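PDB 5A9T: putative dehydrogenase from Amycolatopsis orientalis, which acts as an NADPH-dependent imine reductase, reducing cyclic imines to chiral amines. Local coordinates for residues S96-L106 with T162-Y170; L238-I249 with P262-V273. All blocks are in the same frame, centred on the assembly; numbering follows the deposited sequence.

Contact 1: residues S96-L106 with T162-Y170; sequences SGTPKEANEAL and TEAGLAVLY
Val-168 reaches from the first turns of helix 166-193 into the loop that leads into helix 99-111. At its root, CB faces the peptide joining Thr-98 to Pro-99, 4.1 Å from Thr-98 C. In the conformer described, one of two modelled, CG1 stands anti to the backbone N (chi1 179°), which carries it to the carbonyl oxygen of Gly-97 at 3.6 Å and to Thr-98 CA, with Pro-99 CD a little farther off. In that conformer the other branch turns to Ser-96, Val-168 CG2 lying 3.9 Å from Ser-96 CB and also touching the backbone oxygen. A branched but short side chain suits this place, since its two methyls can span three successive loop residues. The OG of that serine is hydrogen-bonded to Asp-118 on the neighbouring strand.

One turn back, Gly-165 lets the chains come close: its CA is 3.9 Å from that of Pro-99, and a side chain there would collide with the proline CB. Pro-99 CG also meets Leu-169 CB, the two side chains crossing at about a right angle. Ala-102 suits the next turn because its methyl fits against the carbonyl oxygen of Ala-164 at 3.5 Å, while Ala-164 CB packs on Leu-106 CB at 3.9 Å. Thr-98 caps the first helix, its OG1 accepting from Glu-101 N over 3.1 Å. This packing, close at Gly-165 and Ala-164 and filled by Val-168, joins a helix of the Rossmann-type NADP-binding domain to the start of the long helix leading out of it, an arrangement belonging to the two-domain fold of the HIBADH-related family.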
loop_
_atom_site.group_PDB
_atom_site.type_symbol
_atom_site.label_atom_id
_atom_site.label_comp_id
_atom_site.label_asym_id
_atom_site.label_seq_id
_atom_site.Cartn_x
_atom_site.Cartn_y
_atom_site.Cartn_z
ATOM N N SER A 96 13.235 -13.815 -17.480
ATOM C CA SER A 96 14.471 -13.051 -17.502
ATOM C C SER A 96 14.771 -12.552 -16.056
ATOM O O SER A 96 13.910 -12.156 -15.275
ATOM C CB SER A 96 14.481 -11.863 -18.387
ATOM O OG SER A 96 14.427 -12.147 -19.755
ATOM N N GLY A 97 16.018 -12.508 -15.766
ATOM C CA GLY A 97 16.402 -12.053 -14.356
ATOM C C GLY A 97 16.342 -10.547 -14.200
ATOM O O GLY A 97 15.845 -10.006 -13.100
ATOM N N THR A 98 16.829 -9.827 -15.205
ATOM C CA THR A 98 16.961 -8.395 -15.197
ATOM C C THR A 98 16.627 -7.679 -16.460
ATOM O O THR A 98 16.579 -8.323 -17.533
ATOM C CB THR A 98 18.433 -7.966 -14.907
ATOM O OG1 THR A 98 19.251 -8.368 -16.018
ATOM C CG2 THR A 98 18.986 -8.622 -13.625
ATOM N N PRO A 99 16.456 -6.376 -16.499
ATOM C CA PRO A 99 16.200 -5.709 -17.737
ATOM C C PRO A 99 17.325 -5.859 -18.753
ATOM O O PRO A 99 17.073 -6.106 -19.950
ATOM C CB PRO A 99 15.981 -4.224 -17.369
ATOM C CG PRO A 99 15.484 -4.323 -15.985
ATOM C CD PRO A 99 16.190 -5.433 -15.338
ATOM N N LYS A 100 18.555 -5.821 -18.323
ATOM C CA LYS A 100 19.681 -5.938 -19.262
ATOM C C LYS A 100 19.641 -7.330 -19.887
ATOM O O LYS A 100 19.925 -7.402 -21.133
ATOM C CB LYS A 100 21.017 -5.680 -18.471
ATOM C CG LYS A 100 22.304 -6.345 -18.963
ATOM N N GLU A 101 19.295 -8.386 -19.145
ATOM C CA GLU A 101 19.251 -9.771 -19.635
ATOM C C GLU A 101 18.124 -9.911 -20.646
ATOM O O GLU A 101 18.300 -10.444 -21.759
ATOM C CB GLU A 101 19.000 -10.748 -18.519
ATOM C CG GLU A 101 20.161 -11.035 -17.572
ATOM C CD GLU A 101 19.805 -12.146 -16.597
ATOM O OE1 GLU A 101 18.647 -12.637 -16.535
ATOM O OE2 GLU A 101 20.651 -12.557 -15.854
ATOM N N ALA A 102 17.006 -9.318 -20.385
ATOM C CA ALA A 102 15.938 -9.215 -21.445
ATOM C C ALA A 102 16.406 -8.591 -22.714
ATOM O O ALA A 102 16.082 -9.132 -23.793
ATOM C CB ALA A 102 14.682 -8.470 -20.917
ATOM N N ASN A 103 17.092 -7.449 -22.667
ATOM C CA ASN A 103 17.602 -6.785 -23.834
ATOM C C ASN A 103 18.614 -7.628 -24.589
ATOM O O ASN A 103 18.633 -7.583 -25.861
ATOM C CB ASN A 103 18.223 -5.484 -23.373
ATOM C CG ASN A 103 17.280 -4.389 -23.617
ATOM O OD1 ASN A 103 17.182 -3.934 -24.739
ATOM N ND2 ASN A 103 16.403 -4.164 -22.710
ATOM N N GLU A 104 19.475 -8.300 -23.851
ATOM C CA GLU A 104 20.477 -9.278 -24.384
ATOM C C GLU A 104 19.757 -10.378 -25.134
ATOM O O GLU A 104 20.120 -10.714 -26.287
ATOM C CB GLU A 104 21.367 -9.989 -23.308
ATOM N N ALA A 105 18.742 -10.962 -24.488
ATOM C CA ALA A 105 18.007 -12.023 -25.182
ATOM C C ALA A 105 17.273 -11.516 -26.420
ATOM O O ALA A 105 17.191 -12.335 -27.376
ATOM C CB ALA A 105 16.997 -12.617 -24.181
ATOM N N LEU A 106 16.712 -10.357 -26.477
ATOM C CA LEU A 106 16.079 -9.823 -27.669
ATOM C C LEU A 106 17.145 -9.786 -28.805
ATOM O O LEU A 106 16.891 -10.242 -29.908
ATOM C CB LEU A 106 15.467 -8.449 -27.416
ATOM C CG LEU A 106 14.683 -7.785 -28.561
ATOM C CD1 LEU A 106 15.490 -6.866 -29.451
ATOM C CD2 LEU A 106 14.024 -8.777 -29.457
ATOM N N THR A 162 7.754 -1.534 -26.432
ATOM C CA THR A 162 8.745 -2.265 -27.194
ATOM C C THR A 162 10.059 -2.596 -26.624
ATOM O O THR A 162 10.772 -3.502 -27.002
ATOM C CB THR A 162 8.849 -1.632 -28.624
ATOM O OG1 THR A 162 9.283 -0.292 -28.403
ATOM C CG2 THR A 162 7.513 -1.559 -29.289
ATOM N N GLU A 163 10.481 -1.825 -25.540
ATOM C CA GLU A 163 11.732 -2.075 -24.911
ATOM C C GLU A 163 11.697 -3.396 -24.176
ATOM O O GLU A 163 10.827 -3.609 -23.290
ATOM C CB GLU A 163 12.061 -0.923 -23.928
ATOM C CG GLU A 163 13.445 -1.030 -23.243
ATOM C CD GLU A 163 13.659 0.023 -22.135
ATOM O OE1 GLU A 163 13.010 1.100 -22.130
ATOM O OE2 GLU A 163 14.481 -0.216 -21.252
ATOM N N ALA A 164 12.614 -4.287 -24.437
ATOM C CA ALA A 164 12.527 -5.617 -23.983
ATOM C C ALA A 164 12.492 -5.749 -22.406
ATOM O O ALA A 164 11.818 -6.609 -21.842
ATOM C CB ALA A 164 13.628 -6.494 -24.571
ATOM N N GLY A 165 13.240 -4.868 -21.744
ATOM C CA GLY A 165 13.364 -4.945 -20.286
ATOM C C GLY A 165 12.181 -4.312 -19.521
ATOM O O GLY A 165 12.274 -4.347 -18.265
ATOM N N LEU A 166 11.174 -3.732 -20.099
ATOM C CA LEU A 166 10.084 -3.010 -19.368
ATOM C C LEU A 166 9.290 -3.961 -18.462
ATOM O O LEU A 166 8.981 -3.632 -17.296
ATOM C CB LEU A 166 9.114 -2.238 -20.195
ATOM C CG LEU A 166 9.645 -1.052 -20.942
ATOM C CD1 LEU A 166 8.627 -0.681 -21.967
ATOM C CD2 LEU A 166 9.841 0.142 -19.956
ATOM N N ALA A 167 8.996 -5.204 -18.915
ATOM C CA ALA A 167 8.249 -6.079 -18.009
ATOM C C ALA A 167 8.984 -6.463 -16.820
ATOM O O ALA A 167 8.358 -6.394 -15.693
ATOM C CB ALA A 167 7.812 -7.359 -18.810
ATOM N N VAL A 168 10.259 -6.817 -16.864
ATOM C CA VAL A 168 11.064 -7.187 -15.663
ATOM C C VAL A 168 11.158 -5.932 -14.807
ATOM O O VAL A 168 11.118 -6.043 -13.583
ATOM C CB VAL A 168 12.525 -7.692 -15.924
ATOM C CG1 VAL A 168 13.257 -8.019 -14.595
ATOM C CG2 VAL A 168 12.511 -8.963 -16.722
ATOM N N LEU A 169 11.323 -4.771 -15.425
ATOM C CA LEU A 169 11.498 -3.552 -14.613
ATOM C C LEU A 169 10.163 -3.298 -13.864
ATOM O O LEU A 169 10.216 -2.932 -12.660
ATOM C CB LEU A 169 11.864 -2.407 -15.476
ATOM C CG LEU A 169 12.097 -1.060 -14.813
ATOM C CD1 LEU A 169 13.192 -1.157 -13.783
ATOM C CD2 LEU A 169 12.404 -0.008 -15.849
ATOM N N TYR A 170 9.013 -3.391 -14.535
ATOM C CA TYR A 170 7.748 -3.214 -13.831
ATOM C C TYR A 170 7.573 -4.178 -12.739
ATOM O O TYR A 170 7.090 -3.881 -11.615
ATOM C CB TYR A 170 6.563 -3.326 -14.817
ATOM C CG TYR A 170 5.969 -2.032 -15.345
ATOM C CD1 TYR A 170 6.601 -1.267 -16.284
ATOM C CD2 TYR A 170 4.766 -1.635 -14.830
ATOM C CE1 TYR A 170 5.889 -0.052 -16.753
ATOM C CE2 TYR A 170 4.135 -0.498 -15.252
ATOM C CZ TYR A 170 4.698 0.211 -16.201
ATOM O OH TYR A 170 3.864 1.406 -16.446
#

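Contact 2: residues L238-I249 with P262-V273; sequences LEMNVTTLKHII and PVRNKELLDRAV. With YLG ((1R)-1-methyl-1,2,3,4-tetrahydroisoquinoline), chain B.
An antiparallel helix pair of the C-terminal, all-helical part of the chain brings residues 238-249 against 262-273, the axes 9.2 Å apart and crossing at -163°. Three side chains act as knobs into holes. Leu-245 settles among Pro-262, Asn-265, Lys-266 and Leu-269: its CD1 meets Leu-269 CD1 at 3.7 Å, the side chains crossing at about a right angle, while CD2 touches the Pro-262 carbonyl oxygen. Leu-269 answers by entering the hole formed by Leu-238, Asn-241, Val-242 and Leu-245. With its CG anti to the carbonyl carbon (chi1 -56°), it sends CD1 to Asn-241 CB, and its own CB lies 3.6 Å from Val-242 CG2.

Lys-266 is the third knob, suited to the partly exposed flank because its methylenes can pack while its amine remains charged. CD touches Lys-246 CG at 3.8 Å and Ile-249 CD1; bends at chi3 (103°) and chi4 bring NZ to the syn lone pair of Asp-270 OD2, a salt bridge of 3.2 Å. Cut back to an alanine, this position would probably leave a gap beside Ile-249 and Asp-270 without this charged mate.

Apolar residues close both ends: Leu-238 CD2 meets Val-273 CG2 at 3.6 Å, and Ile-249 CD1 meets Val-263 CG2 at 3.7 Å. Asn-241 belongs to the pocket holding the bound amine, with Tyr-282 of the following loop against it. From the second subunit, helix 166-193 packs Tyr-179 on Leu-245, and Glu-260, opening helix 260-274 there, takes a salt bridge from Arg-271.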
loop_
_atom_site.group_PDB
_atom_site.type_symbol
_atom_site.label_atom_id
_atom_site.label_comp_id
_atom_site.label_asym_id
_atom_site.label_seq_id
_atom_site.Cartn_x
_atom_site.Cartn_y
_atom_site.Cartn_z
ATOM N N LEU A 238 7.191 18.467 3.495
ATOM C CA LEU A 238 7.922 17.316 3.873
ATOM C C LEU A 238 8.320 17.410 5.326
ATOM O O LEU A 238 8.166 16.449 6.086
ATOM C CB LEU A 238 9.086 17.115 2.940
ATOM C CG LEU A 238 9.934 15.852 3.125
ATOM C CD1 LEU A 238 10.498 15.387 1.803
ATOM C CD2 LEU A 238 11.034 16.038 4.153
ATOM N N GLU A 239 8.908 18.552 5.719
ATOM C CA GLU A 239 9.274 18.615 7.127
ATOM C C GLU A 239 8.101 18.500 8.086
ATOM O O GLU A 239 8.249 17.981 9.249
ATOM C CB GLU A 239 10.155 19.875 7.316
ATOM C CG GLU A 239 9.381 21.177 7.258
ATOM C CD GLU A 239 10.262 22.449 7.036
ATOM O OE1 GLU A 239 11.509 22.359 7.060
ATOM O OE2 GLU A 239 9.669 23.521 6.771
ATOM N N MET A 240 6.854 18.894 7.809
ATOM C CA MET A 240 5.711 18.692 8.648
ATOM C C MET A 240 5.449 17.209 8.937
ATOM O O MET A 240 5.007 16.823 9.966
ATOM C CB MET A 240 4.465 19.367 8.143
ATOM C CG MET A 240 4.571 20.894 8.227
ATOM S SD MET A 240 3.337 21.699 7.182
ATOM C CE MET A 240 1.854 21.033 7.868
ATOM N N ASN A 241 5.746 16.395 7.973
ATOM C CA ASN A 241 5.650 14.930 8.079
ATOM C C ASN A 241 6.674 14.323 8.972
ATOM O O ASN A 241 6.379 13.238 9.539
ATOM C CB ASN A 241 5.646 14.308 6.663
ATOM C CG ASN A 241 4.391 14.590 5.909
ATOM O OD1 ASN A 241 4.357 15.589 5.106
ATOM N ND2 ASN A 241 3.391 13.903 6.157
ATOM N N VAL A 242 7.806 14.973 9.144
ATOM C CA VAL A 242 8.792 14.449 10.137
ATOM C C VAL A 242 8.101 14.554 11.465
ATOM O O VAL A 242 8.222 13.598 12.328
ATOM C CB VAL A 242 10.069 15.308 10.066
ATOM C CG1 VAL A 242 10.970 15.033 11.364
ATOM C CG2 VAL A 242 10.886 15.053 8.840
ATOM N N THR A 243 7.389 15.604 11.823
ATOM C CA THR A 243 6.597 15.736 13.054
ATOM C C THR A 243 5.595 14.605 13.285
ATOM O O THR A 243 5.452 13.977 14.356
ATOM C CB THR A 243 5.926 17.160 13.187
ATOM O OG1 THR A 243 6.970 18.131 13.027
ATOM C CG2 THR A 243 5.103 17.313 14.393
ATOM N N THR A 244 4.850 14.248 12.213
ATOM C CA THR A 244 3.822 13.212 12.302
ATOM C C THR A 244 4.556 11.854 12.622
ATOM O O THR A 244 4.084 11.122 13.448
ATOM C CB THR A 244 3.085 13.071 10.945
ATOM O OG1 THR A 244 2.571 14.395 10.636
ATOM C CG2 THR A 244 2.024 12.165 11.037
ATOM N N LEU A 245 5.676 11.597 12.015
ATOM C CA LEU A 245 6.408 10.370 12.242
ATOM C C LEU A 245 6.953 10.327 13.678
ATOM O O LEU A 245 6.961 9.253 14.280
ATOM C CB LEU A 245 7.487 10.114 11.239
ATOM C CG LEU A 245 6.963 9.470 9.925
ATOM C CD1 LEU A 245 7.875 9.736 8.785
ATOM C CD2 LEU A 245 6.657 7.987 10.142
ATOM N N LYS A 246 7.458 11.482 14.123
ATOM C CA LYS A 246 7.894 11.511 15.587
ATOM C C LYS A 246 6.746 11.111 16.494
ATOM O O LYS A 246 6.964 10.319 17.508
ATOM C CB LYS A 246 8.472 12.950 15.888
ATOM C CG LYS A 246 9.784 13.212 15.305
ATOM C CD LYS A 246 10.216 14.670 15.609
ATOM C CE LYS A 246 11.663 14.749 15.208
ATOM N NZ LYS A 246 12.296 16.083 15.241
ATOM N N HIS A 247 5.517 11.555 16.220
ATOM C CA HIS A 247 4.337 11.218 16.928
ATOM C C HIS A 247 4.048 9.687 16.891
ATOM O O HIS A 247 3.694 9.001 17.903
ATOM C CB HIS A 247 3.185 12.071 16.440
ATOM C CG HIS A 247 2.191 12.259 17.480
ATOM N ND1 HIS A 247 2.344 13.212 18.479
ATOM C CD2 HIS A 247 1.085 11.536 17.790
ATOM C CE1 HIS A 247 1.360 13.076 19.353
ATOM N NE2 HIS A 247 0.566 12.099 18.935
ATOM N N ILE A 248 4.131 9.136 15.662
ATOM C CA ILE A 248 3.906 7.735 15.474
ATOM C C ILE A 248 4.888 6.940 16.327
ATOM O O ILE A 248 4.538 5.885 16.925
ATOM C CB ILE A 248 3.962 7.319 13.978
ATOM C CG1 ILE A 248 2.793 8.002 13.296
ATOM C CG2 ILE A 248 4.023 5.805 13.825
ATOM C CD1 ILE A 248 2.995 7.967 11.781
ATOM N N ILE A 249 6.120 7.370 16.297
ATOM C CA ILE A 249 7.232 6.677 17.069
ATOM C C ILE A 249 6.872 6.770 18.512
ATOM O O ILE A 249 7.006 5.753 19.234
ATOM C CB ILE A 249 8.591 7.308 16.763
ATOM C CG1 ILE A 249 9.013 7.074 15.331
ATOM C CG2 ILE A 249 9.691 6.840 17.703
ATOM C CD1 ILE A 249 10.108 7.949 14.805
ATOM N N PRO A 262 8.650 3.131 11.558
ATOM C CA PRO A 262 8.498 4.591 11.505
ATOM C C PRO A 262 9.841 5.300 11.673
ATOM O O PRO A 262 10.011 6.363 11.074
ATOM C CB PRO A 262 7.448 4.877 12.578
ATOM C CG PRO A 262 7.586 3.687 13.515
ATOM C CD PRO A 262 7.790 2.550 12.600
ATOM N N VAL A 263 10.784 4.713 12.451
ATOM C CA VAL A 263 12.108 5.431 12.495
ATOM C C VAL A 263 12.816 5.420 11.193
ATOM O O VAL A 263 13.423 6.452 10.840
ATOM C CB VAL A 263 12.962 4.694 13.576
ATOM C CG1 VAL A 263 14.489 4.995 13.402
ATOM C CG2 VAL A 263 12.391 4.978 14.925
ATOM N N ARG A 264 12.837 4.335 10.450
ATOM C CA ARG A 264 13.448 4.302 9.108
ATOM C C ARG A 264 12.716 5.244 8.158
ATOM O O ARG A 264 13.355 5.863 7.301
ATOM C CB ARG A 264 13.510 2.898 8.513
ATOM C CG ARG A 264 14.525 1.890 9.188
ATOM C CD ARG A 264 15.855 2.475 9.679
ATOM N NE ARG A 264 16.783 1.422 10.235
ATOM C CZ ARG A 264 16.915 1.098 11.532
ATOM N N ASN A 265 11.373 5.323 8.271
ATOM C CA ASN A 265 10.618 6.296 7.444
ATOM C C ASN A 265 10.978 7.695 7.836
ATOM O O ASN A 265 11.142 8.508 6.874
ATOM C CB ASN A 265 9.135 6.033 7.613
ATOM C CG ASN A 265 8.669 4.807 6.878
ATOM O OD1 ASN A 265 9.264 4.375 5.859
ATOM N ND2 ASN A 265 7.560 4.225 7.311
ATOM N N LYS A 266 11.173 8.001 9.097
ATOM C CA LYS A 266 11.623 9.311 9.486
ATOM C C LYS A 266 13.052 9.551 8.934
ATOM O O LYS A 266 13.346 10.579 8.330
ATOM C CB LYS A 266 11.582 9.464 10.955
ATOM C CG LYS A 266 12.138 10.791 11.415
ATOM C CD LYS A 266 11.733 11.055 12.840
ATOM C CE LYS A 266 12.908 10.781 13.720
ATOM N NZ LYS A 266 14.017 11.754 13.477
ATOM N N GLU A 267 13.908 8.580 8.967
ATOM C CA GLU A 267 15.241 8.816 8.359
ATOM C C GLU A 267 15.234 9.132 6.886
ATOM O O GLU A 267 16.139 9.902 6.464
ATOM C CB GLU A 267 16.138 7.565 8.544
ATOM C CG GLU A 267 16.598 7.491 9.986
ATOM C CD GLU A 267 17.257 6.147 10.379
ATOM O OE1 GLU A 267 17.356 5.265 9.527
ATOM O OE2 GLU A 267 17.572 6.017 11.581
ATOM N N LEU A 268 14.359 8.554 6.087
ATOM C CA LEU A 268 14.274 8.923 4.700
ATOM C C LEU A 268 13.971 10.410 4.607
ATOM O O LEU A 268 14.587 11.064 3.703
ATOM C CB LEU A 268 13.241 8.236 3.784
ATOM C CG LEU A 268 13.428 6.703 3.636
ATOM C CD1 LEU A 268 12.156 5.945 3.194
ATOM C CD2 LEU A 268 14.600 6.425 2.667
ATOM N N LEU A 269 13.111 10.929 5.500
ATOM C CA LEU A 269 12.747 12.356 5.508
ATOM C C LEU A 269 13.882 13.232 5.977
ATOM O O LEU A 269 14.083 14.331 5.477
ATOM C CB LEU A 269 11.459 12.623 6.241
ATOM C CG LEU A 269 10.216 11.827 5.733
ATOM C CD1 LEU A 269 9.013 12.369 6.400
ATOM C CD2 LEU A 269 10.104 11.867 4.258
ATOM N N ASP A 270 14.558 12.817 7.009
ATOM C CA ASP A 270 15.771 13.582 7.466
ATOM C C ASP A 270 16.810 13.728 6.350
ATOM O O ASP A 270 17.364 14.864 6.147
ATOM C CB ASP A 270 16.382 12.736 8.591
ATOM C CG ASP A 270 15.533 12.733 9.917
ATOM O OD1 ASP A 270 14.674 13.657 10.181
ATOM O OD2 ASP A 270 15.759 11.753 10.739
ATOM N N ARG A 271 17.038 12.718 5.548
ATOM C CA ARG A 271 17.959 12.790 4.368
ATOM C C ARG A 271 17.504 13.898 3.394
ATOM O O ARG A 271 18.272 14.711 2.852
ATOM C CB ARG A 271 18.020 11.417 3.653
ATOM C CG ARG A 271 19.084 11.117 2.589
ATOM C CD ARG A 271 18.940 9.638 2.170
ATOM N NE ARG A 271 19.432 9.486 0.808
ATOM C CZ ARG A 271 19.128 8.489 -0.046
ATOM N NH1 ARG A 271 18.285 7.425 0.254
ATOM N NH2 ARG A 271 19.683 8.562 -1.243
ATOM N N ALA A 272 16.217 13.932 3.135
ATOM C CA ALA A 272 15.626 14.907 2.268
ATOM C C ALA A 272 15.670 16.300 2.835
ATOM O O ALA A 272 15.973 17.236 2.034
ATOM C CB ALA A 272 14.154 14.501 2.002
ATOM N N VAL A 273 15.449 16.492 4.131
ATOM C CA VAL A 273 15.492 17.820 4.741
ATOM C C VAL A 273 16.995 18.298 4.662
ATOM O O VAL A 273 17.260 19.454 4.238
ATOM C CB VAL A 273 14.996 17.837 6.183
ATOM C CG1 VAL A 273 15.349 19.170 6.870
ATOM C CG2 VAL A 273 13.479 17.678 6.263
HETATM C C4 YLG B . 0.311 11.012 5.971
HETATM C C14 YLG B . 1.065 11.013 4.800
HETATM C C5 YLG B . 1.134 12.089 3.866
HETATM C C6 YLG B . 1.851 12.086 2.700
HETATM C C11 YLG B . 2.547 10.921 2.502
HETATM C C8 YLG B . -0.762 13.494 3.015
HETATM C C10 YLG B . 0.380 13.334 4.062
HETATM C C12 YLG B . 2.506 9.825 3.401
HETATM C C13 YLG B . 1.790 9.839 4.590
HETATM N N2 YLG B . -0.143 13.366 5.432
HETATM C C3 YLG B . -0.723 12.204 6.060
#

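Both contacts mix buried and more open residues, but contact 1 lies nearer the centre of the chain and contact 2 towards its far end. Their centres are 35 Å apart and their nearest atoms about 17 Å, so neither touches the other. Contact 1 joins helices from the two domains, using small residues that let backbone approach backbone; contact 2 pairs two helices of one domain, kept apart by interlocking branched and long side chains, with a salt bridge along its flank and no hydrogen bond between its segments. The dimer connects the two regions: His-247 NE2 of one subunit binds the Gly-97 carbonyl oxygen of the other subunit.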